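Local coordinates for insecticidal crystal protein Cry7Cal (Bacillus thuringiensis, PDB 5ZI1) that is an insecticidal crystal toxin active against the locust Locusta migratoria manilensis, and probably acts by binding receptors of the target insect, at residues E248-I253 and A473-E478; G429-Y434 and S456-N461. All coordinates share one frame; numbering follows the deposited sequence.

Contact 1: E248-I253 and A473-E478; sequences ELTRQI and AVKAFE
Glu-248 and Lys-475 form a buried salt bridge in a three-domain Cry toxin, where the chain at the start of the middle-domain region passes a 3-10 turn of the C-terminal region. This is the tight part. Lys-475 NZ stands 2.7 Å from Glu-248 OE1, on the syn lone pair, and makes a second, weak bond of 3.2 Å to Glu-248 OE2. Every torsion of the lysine is near -60° (chi2 -62°), which curls the chain back so that its CD also lies 3.2 Å from Glu-248 OE1. A long, flexible lysine suits a place where a buried carboxylate must be met: its ammonium also bonds Arg-458 O and Asn-461 OD1, while Glu-248 OE2 accepts a bond from Arg-458 N.

The other half of the contact is looser and rests on van der Waals packing. Thr-250 and Val-474, both compact and beta-branched, meet through their branches, the threonine with hydroxyl oxygen and methyl, the valine with one methyl, while their CA atoms remain 7.8 Å apart. Thr-250 also touches Pro-495 of the C-terminal region. Against this threonine the valine uses a single branch: Val-474 CG2 sits 3.7 Å from Thr-250 OG1 and 3.9 Å from Thr-250 CG2.

Contact 2: G429-Y434 and S456-N461; sequences GHRLSY and SVRPDN
Arg-431 reaches from its strand to the backbone of Val-457, crossing a gap that leaves the two CA atoms 10.0 Å apart, so a long side chain is needed. Its CB points toward the loop, and CG follows in the position between the backbone N and the carbonyl carbon. CB, CG and CD make no contact with 456-461; they carry the charged group across, with Trp-295 of strand 294-306 among the side chain's neighbours. A bend about the CG-CD bond (chi3 64°) then turns the guanidinium. NE forms a salt bridge with Asp-353, which places a negative charge beside this buried cation. Arg-431 CZ lies 3.9 Å from Val-457 O.

The strand that carries the arginine, 430-437, is an outer member of a three-stranded antiparallel sheet in the middle domain, the beta-prism of three-domain Cry toxins, and NH1 bonds back to Thr-453 of the central strand. Across the contact Arg-431 NH1 also comes within 4.4 Å of Val-457 CB, where a small hydrophobic residue fits beside Trp-295. Arg-431 NH2, the last atom, donates to Val-457 O at 2.9 Å, a weak bond bent to 126° at the hydrogen.

Arg-431 NH2 gives a second bond, of 3.0 Å, to a water that also takes a weak one from Arg-458 NH2. Arg-431 NH2 and Arg-458 NH2, of two like-charged guanidinium groups, are 3.9 Å apart, with the guanidinium planes turned 48° from each other and Arg-458 NH2 lying at the edge of the Arg-431 group. Arg-458 NH2 finds its stronger partner in Val-455, just before the loop segment. The chain of Arg-458 folds at chi2 and chi3, and Pro-459 CD lies 3.5 Å above one face of the Arg-458 guanidinium, offset toward its rim.

The centres of the two contacts are 9 Å apart, near the centre of the molecule. In sequence they run 248-253, 429-434, 456-461, 473-478, so contact 2 is nested inside the loop closed by contact 1. They share one antiparallel sheet: strands 252-254 and 430-437 lie on its two outer sides, with strand 448-454 between them. Side chains also join the two first segments directly, as Gln-252 OE1 bonds Ser-433 OG and Arg-251 NH2 bonds His-430 NE2. Segment 456-461, half of contact 2, leads on to strand 468-472 and touches contact 1 through the backbone of Arg-458. Contact 1 joins the middle-domain region to the C-terminal region, whereas contact 2 lies within the middle-domain region.

Contact 1: E248-I253 and A473-E478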
ATOM      1  N   GLU A 248       8.458  -2.618   1.798  1.00 49.39           N
ATOM      2  CA  GLU A 248       7.942  -1.346   1.308  1.00 51.06           C
ATOM      3  C   GLU A 248       6.631  -1.573   0.568  1.00 46.52           C
ATOM      4  O   GLU A 248       6.484  -2.568  -0.145  1.00 40.78           O
ATOM      5  CB  GLU A 248       8.934  -0.653   0.363  1.00 45.18           C
ATOM      6  CG  GLU A 248      10.393  -0.724   0.788  1.00 49.30           C
ATOM      7  CD  GLU A 248      11.282   0.192  -0.070  1.00 51.84           C
ATOM      8  OE1 GLU A 248      11.141   0.158  -1.323  1.00 46.98           O
ATOM      9  OE2 GLU A 248      12.098   0.959   0.511  1.00 49.88           O
ATOM     10  N   LEU A 249       5.696  -0.629   0.731  1.00 40.75           N
ATOM     11  CA  LEU A 249       4.446  -0.570  -0.022  1.00 38.86           C
ATOM     12  C   LEU A 249       4.593   0.478  -1.120  1.00 42.05           C
ATOM     13  O   LEU A 249       4.563   1.679  -0.840  1.00 49.40           O
ATOM     14  CB  LEU A 249       3.283  -0.188   0.890  1.00 42.38           C
ATOM     15  CG  LEU A 249       3.045  -1.005   2.144  1.00 45.67           C
ATOM     16  CD1 LEU A 249       2.106  -0.254   3.086  1.00 39.73           C
ATOM     17  CD2 LEU A 249       2.480  -2.387   1.769  1.00 42.36           C
ATOM     18  N   THR A 250       4.706   0.043  -2.364  1.00 41.15           N
ATOM     19  CA  THR A 250       4.963   0.956  -3.468  1.00 39.61           C
ATOM     20  C   THR A 250       3.703   1.454  -4.155  1.00 38.72           C
ATOM     21  O   THR A 250       3.809   2.162  -5.159  1.00 43.31           O
ATOM     22  CB  THR A 250       5.842   0.267  -4.506  1.00 42.05           C
ATOM     23  OG1 THR A 250       5.155  -0.889  -4.990  1.00 40.71           O
ATOM     24  CG2 THR A 250       7.171  -0.146  -3.897  1.00 36.34           C
ATOM     25  N   ARG A 251       2.525   1.064  -3.687  1.00 39.37           N
ATOM     26  CA  ARG A 251       1.298   1.420  -4.383  1.00 45.90           C
ATOM     27  C   ARG A 251       0.983   2.904  -4.194  1.00 42.67           C
ATOM     28  O   ARG A 251       1.254   3.485  -3.141  1.00 42.48           O
ATOM     29  CB  ARG A 251       0.134   0.558  -3.890  1.00 41.46           C
ATOM     30  CG  ARG A 251      -0.550   1.000  -2.604  1.00 36.43           C
ATOM     31  CD  ARG A 251       0.361   0.907  -1.407  1.00 40.10           C
ATOM     32  NE  ARG A 251      -0.263   1.310  -0.141  1.00 43.14           N
ATOM     33  CZ  ARG A 251      -0.443   2.570   0.264  1.00 42.29           C
ATOM     34  NH1 ARG A 251      -0.083   3.598  -0.503  1.00 35.97           N
ATOM     35  NH2 ARG A 251      -1.005   2.797   1.444  1.00 43.72           N
ATOM     36  N   GLN A 252       0.409   3.514  -5.224  1.00 41.70           N
ATOM     37  CA  GLN A 252       0.021   4.919  -5.202  1.00 43.90           C
ATOM     38  C   GLN A 252      -1.494   5.028  -5.074  1.00 43.10           C
ATOM     39  O   GLN A 252      -2.229   4.406  -5.845  1.00 45.28           O
ATOM     40  CB  GLN A 252       0.499   5.615  -6.482  1.00 46.57           C
ATOM     41  CG  GLN A 252       0.117   7.107  -6.632  1.00 38.35           C
ATOM     42  CD  GLN A 252       0.713   7.702  -7.906  1.00 42.42           C
ATOM     43  OE1 GLN A 252       1.665   8.479  -7.853  1.00 45.22           O
ATOM     44  NE2 GLN A 252       0.173   7.309  -9.055  1.00 42.55           N
ATOM     45  N   ILE A 253      -1.965   5.833  -4.123  1.00 47.01           N
ATOM     46  CA  ILE A 253      -3.394   6.068  -3.976  1.00 42.03           C
ATOM     47  C   ILE A 253      -3.700   7.556  -4.096  1.00 46.37           C
ATOM     48  O   ILE A 253      -2.833   8.418  -3.898  1.00 42.70           O
ATOM     49  CB  ILE A 253      -3.934   5.514  -2.657  1.00 45.15           C
ATOM     50  CG1 ILE A 253      -3.167   6.086  -1.484  1.00 41.19           C
ATOM     51  CG2 ILE A 253      -3.904   3.967  -2.679  1.00 43.28           C
ATOM     52  CD1 ILE A 253      -3.476   5.335  -0.192  1.00 48.73           C
ATOM     53  N   ALA A 473      10.777  -5.011  -7.203  1.00 45.90           N
ATOM     54  CA  ALA A 473      11.342  -4.833  -8.531  1.00 46.71           C
ATOM     55  C   ALA A 473      11.064  -3.434  -9.067  1.00 45.24           C
ATOM     56  O   ALA A 473      11.880  -2.881  -9.811  1.00 47.42           O
ATOM     57  CB  ALA A 473      10.790  -5.909  -9.476  1.00 44.52           C
ATOM     58  N   VAL A 474       9.926  -2.841  -8.701  1.00 39.59           N
ATOM     59  CA  VAL A 474       9.626  -1.513  -9.216  1.00 49.63           C
ATOM     60  C   VAL A 474      10.528  -0.436  -8.625  1.00 44.53           C
ATOM     61  O   VAL A 474      10.541   0.678  -9.145  1.00 47.16           O
ATOM     62  CB  VAL A 474       8.137  -1.153  -9.019  1.00 45.69           C
ATOM     63  CG1 VAL A 474       7.276  -2.082  -9.844  1.00 44.05           C
ATOM     64  CG2 VAL A 474       7.742  -1.224  -7.566  1.00 43.72           C
ATOM     65  N   LYS A 475      11.320  -0.746  -7.585  1.00 47.85           N
ATOM     66  CA  LYS A 475      12.348   0.187  -7.120  1.00 45.25           C
ATOM     67  C   LYS A 475      13.506   0.334  -8.108  1.00 47.70           C
ATOM     68  O   LYS A 475      14.384   1.175  -7.881  1.00 47.46           O
ATOM     69  CB  LYS A 475      12.896  -0.229  -5.752  1.00 42.32           C
ATOM     70  CG  LYS A 475      11.877  -0.188  -4.598  1.00 41.00           C
ATOM     71  CD  LYS A 475      11.343   1.232  -4.363  1.00 48.13           C
ATOM     72  CE  LYS A 475      12.433   2.203  -3.880  1.00 44.48           C
ATOM     73  NZ  LYS A 475      12.852   1.988  -2.448  1.00 42.34           N
ATOM     74  N   ALA A 476      13.522  -0.445  -9.192  1.00 51.86           N
ATOM     75  CA  ALA A 476      14.432  -0.224 -10.310  1.00 47.81           C
ATOM     76  C   ALA A 476      14.295   1.202 -10.853  1.00 51.34           C
ATOM     77  O   ALA A 476      13.387   1.955 -10.486  1.00 47.64           O
ATOM     78  CB  ALA A 476      14.147  -1.214 -11.436  1.00 41.24           C
ATOM     79  N   PHE A 477      15.217   1.566 -11.763  1.00 52.58           N
ATOM     80  CA  PHE A 477      15.136   2.835 -12.477  1.00 51.24           C
ATOM     81  C   PHE A 477      15.100   2.680 -13.988  1.00 52.36           C
ATOM     82  O   PHE A 477      14.916   3.682 -14.692  1.00 52.25           O
ATOM     83  CB  PHE A 477      16.302   3.764 -12.094  1.00 50.91           C
ATOM     84  CG  PHE A 477      17.631   3.354 -12.667  1.00 54.14           C
ATOM     85  CD1 PHE A 477      18.032   3.798 -13.920  1.00 53.38           C
ATOM     86  CD2 PHE A 477      18.482   2.533 -11.945  1.00 53.01           C
ATOM     87  CE1 PHE A 477      19.245   3.418 -14.446  1.00 56.34           C
ATOM     88  CE2 PHE A 477      19.698   2.151 -12.464  1.00 53.69           C
ATOM     89  CZ  PHE A 477      20.080   2.592 -13.718  1.00 57.78           C
ATOM     90  N   GLU A 478      15.259   1.466 -14.506  1.00 52.26           N
ATOM     91  CA  GLU A 478      15.165   1.228 -15.937  1.00 56.25           C
ATOM     92  C   GLU A 478      14.802  -0.235 -16.181  1.00 55.07           C
ATOM     93  O   GLU A 478      15.195  -1.123 -15.419  1.00 51.63           O
ATOM     94  CB  GLU A 478      16.474   1.582 -16.640  1.00 57.41           C
ATOM     95  CG  GLU A 478      16.445   1.441 -18.157  1.00 62.48           C
ATOM     96  CD  GLU A 478      17.720   1.975 -18.805  1.00 73.10           C
ATOM     97  OE1 GLU A 478      18.190   3.060 -18.391  1.00 77.09           O
ATOM     98  OE2 GLU A 478      18.259   1.305 -19.718  1.00 77.98           O
TER

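Contact 2: G429-Y434 and S456-N461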
ATOM      1  N   GLY A 429       2.135   8.828   7.222  1.00 52.08           N
ATOM      2  CA  GLY A 429       2.267   7.562   6.518  1.00 50.09           C
ATOM      3  C   GLY A 429       2.407   7.704   5.020  1.00 46.46           C
ATOM      4  O   GLY A 429       2.755   6.740   4.334  1.00 43.23           O
ATOM      5  N   HIS A 430       2.168   8.909   4.500  1.00 42.46           N
ATOM      6  CA  HIS A 430       2.105   9.108   3.061  1.00 41.82           C
ATOM      7  C   HIS A 430       2.795  10.410   2.677  1.00 45.07           C
ATOM      8  O   HIS A 430       2.914  11.344   3.478  1.00 51.88           O
ATOM      9  CB  HIS A 430       0.643   9.091   2.570  1.00 46.12           C
ATOM     10  CG  HIS A 430      -0.003   7.730   2.622  1.00 50.65           C
ATOM     11  ND1 HIS A 430      -0.615   7.234   3.759  1.00 50.93           N
ATOM     12  CD2 HIS A 430      -0.120   6.759   1.680  1.00 42.90           C
ATOM     13  CE1 HIS A 430      -1.086   6.023   3.512  1.00 48.53           C
ATOM     14  NE2 HIS A 430      -0.798   5.711   2.258  1.00 49.45           N
ATOM     15  N   ARG A 431       3.238  10.468   1.425  1.00 40.89           N
ATOM     16  CA  ARG A 431       3.898  11.633   0.864  1.00 44.44           C
ATOM     17  C   ARG A 431       3.300  11.891  -0.508  1.00 44.77           C
ATOM     18  O   ARG A 431       2.885  10.957  -1.198  1.00 41.05           O
ATOM     19  CB  ARG A 431       5.433  11.433   0.735  1.00 46.35           C
ATOM     20  CG  ARG A 431       5.831  10.713  -0.547  1.00 42.49           C
ATOM     21  CD  ARG A 431       7.313  10.597  -0.757  1.00 41.53           C
ATOM     22  NE  ARG A 431       7.976   9.777   0.259  1.00 46.25           N
ATOM     23  CZ  ARG A 431       7.908   8.448   0.315  1.00 45.26           C
ATOM     24  NH1 ARG A 431       7.170   7.773  -0.565  1.00 38.18           N
ATOM     25  NH2 ARG A 431       8.554   7.802   1.269  1.00 47.46           N
ATOM     26  N   LEU A 432       3.247  13.162  -0.894  1.00 42.96           N
ATOM     27  CA  LEU A 432       2.659  13.506  -2.180  1.00 42.50           C
ATOM     28  C   LEU A 432       3.524  12.951  -3.292  1.00 42.77           C
ATOM     29  O   LEU A 432       4.755  13.017  -3.235  1.00 47.40           O
ATOM     30  CB  LEU A 432       2.515  15.018  -2.327  1.00 40.75           C
ATOM     31  CG  LEU A 432       1.813  15.605  -3.555  1.00 41.32           C
ATOM     32  CD1 LEU A 432       0.320  15.306  -3.598  1.00 37.26           C
ATOM     33  CD2 LEU A 432       2.009  17.130  -3.538  1.00 41.27           C
ATOM     34  N   SER A 433       2.880  12.384  -4.310  1.00 40.71           N
ATOM     35  CA  SER A 433       3.623  11.808  -5.412  1.00 41.07           C
ATOM     36  C   SER A 433       3.134  12.227  -6.780  1.00 42.20           C
ATOM     37  O   SER A 433       3.903  12.112  -7.743  1.00 46.42           O
ATOM     38  CB  SER A 433       3.623  10.265  -5.323  1.00 41.47           C
ATOM     39  OG  SER A 433       2.303   9.725  -5.205  1.00 45.04           O
ATOM     40  N   TYR A 434       1.914  12.729  -6.917  1.00 36.78           N
ATOM     41  CA  TYR A 434       1.413  12.959  -8.262  1.00 41.29           C
ATOM     42  C   TYR A 434       0.335  14.030  -8.210  1.00 40.60           C
ATOM     43  O   TYR A 434      -0.228  14.318  -7.152  1.00 38.84           O
ATOM     44  CB  TYR A 434       0.867  11.648  -8.891  1.00 41.97           C
ATOM     45  CG  TYR A 434       0.860  11.716 -10.402  1.00 42.06           C
ATOM     46  CD1 TYR A 434       2.016  11.449 -11.126  1.00 40.58           C
ATOM     47  CD2 TYR A 434      -0.273  12.122 -11.098  1.00 40.06           C
ATOM     48  CE1 TYR A 434       2.050  11.560 -12.501  1.00 41.08           C
ATOM     49  CE2 TYR A 434      -0.253  12.232 -12.489  1.00 45.61           C
ATOM     50  CZ  TYR A 434       0.919  11.943 -13.180  1.00 47.94           C
ATOM     51  OH  TYR A 434       0.967  12.039 -14.556  1.00 53.17           O
ATOM     52  N   SER A 456       6.892   4.010   3.877  1.00 43.40           N
ATOM     53  CA  SER A 456       7.790   2.871   4.039  1.00 44.56           C
ATOM     54  C   SER A 456       8.753   2.740   2.870  1.00 44.53           C
ATOM     55  O   SER A 456       9.824   2.136   3.020  1.00 46.22           O
ATOM     56  CB  SER A 456       6.993   1.573   4.189  1.00 43.73           C
ATOM     57  OG  SER A 456       6.182   1.350   3.053  1.00 40.65           O
ATOM     58  N   VAL A 457       8.401   3.274   1.703  1.00 43.75           N
ATOM     59  CA  VAL A 457       9.350   3.281   0.599  1.00 44.08           C
ATOM     60  C   VAL A 457      10.467   4.262   0.914  1.00 49.44           C
ATOM     61  O   VAL A 457      10.214   5.430   1.238  1.00 45.77           O
ATOM     62  CB  VAL A 457       8.662   3.666  -0.711  1.00 41.27           C
ATOM     63  CG1 VAL A 457       9.635   3.453  -1.876  1.00 39.68           C
ATOM     64  CG2 VAL A 457       7.378   2.892  -0.861  1.00 40.94           C
ATOM     65  N   ARG A 458      11.689   3.804   0.804  1.00 47.75           N
ATOM     66  CA  ARG A 458      12.837   4.597   1.134  1.00 43.62           C
ATOM     67  C   ARG A 458      13.572   4.999  -0.139  1.00 46.36           C
ATOM     68  O   ARG A 458      13.537   4.273  -1.136  1.00 41.77           O
ATOM     69  CB  ARG A 458      13.752   3.817   2.080  1.00 50.55           C
ATOM     70  CG  ARG A 458      13.030   3.336   3.360  1.00 50.56           C
ATOM     71  CD  ARG A 458      12.171   4.464   3.970  1.00 52.00           C
ATOM     72  NE  ARG A 458      12.980   5.677   4.147  1.00 60.82           N
ATOM     73  CZ  ARG A 458      12.508   6.925   4.181  1.00 54.42           C
ATOM     74  NH1 ARG A 458      13.356   7.944   4.333  1.00 56.91           N
ATOM     75  NH2 ARG A 458      11.202   7.160   4.069  1.00 52.70           N
ATOM     76  N   PRO A 459      14.165   6.195  -0.181  1.00 50.51           N
ATOM     77  CA  PRO A 459      14.743   6.684  -1.442  1.00 47.10           C
ATOM     78  C   PRO A 459      16.130   6.150  -1.763  1.00 45.93           C
ATOM     79  O   PRO A 459      16.617   6.405  -2.868  1.00 46.69           O
ATOM     80  CB  PRO A 459      14.757   8.205  -1.253  1.00 46.14           C
ATOM     81  CG  PRO A 459      14.756   8.426   0.218  1.00 47.43           C
ATOM     82  CD  PRO A 459      13.964   7.276   0.799  1.00 53.40           C
ATOM     83  N   ASP A 460      16.718   5.326  -0.893  1.00 50.67           N
ATOM     84  CA  ASP A 460      18.105   4.921  -1.088  0.51 51.54           C
ATOM     85  C   ASP A 460      18.296   3.510  -1.626  1.00 55.12           C
ATOM     86  O   ASP A 460      19.388   3.217  -2.129  1.00 57.06           O
ATOM     87  CB  ASP A 460      18.888   5.026   0.226  0.51 53.16           C
ATOM     88  CG  ASP A 460      19.113   6.446   0.650  0.51 51.55           C
ATOM     89  OD1 ASP A 460      19.087   6.702   1.869  0.51 54.37           O
ATOM     90  OD2 ASP A 460      19.307   7.302  -0.237  0.51 50.24           O
ATOM     91  N   ASN A 461      17.292   2.637  -1.571  1.00 54.49           N
ATOM     92  CA  ASN A 461      17.504   1.206  -1.836  1.00 47.00           C
ATOM     93  C   ASN A 461      18.656   0.672  -0.985  1.00 48.97           C
ATOM     94  O   ASN A 461      19.511  -0.087  -1.443  1.00 52.21           O
ATOM     95  CB  ASN A 461      17.734   0.919  -3.319  1.00 44.95           C
ATOM     96  CG  ASN A 461      16.457   0.991  -4.112  1.00 48.02           C
ATOM     97  OD1 ASN A 461      15.369   0.977  -3.529  1.00 48.05           O
ATOM     98  ND2 ASN A 461      16.566   1.082  -5.439  1.00 43.92           N
TER
HETATM   99  O   HOH W   1      10.551   9.648   2.503  1.00 56.16           O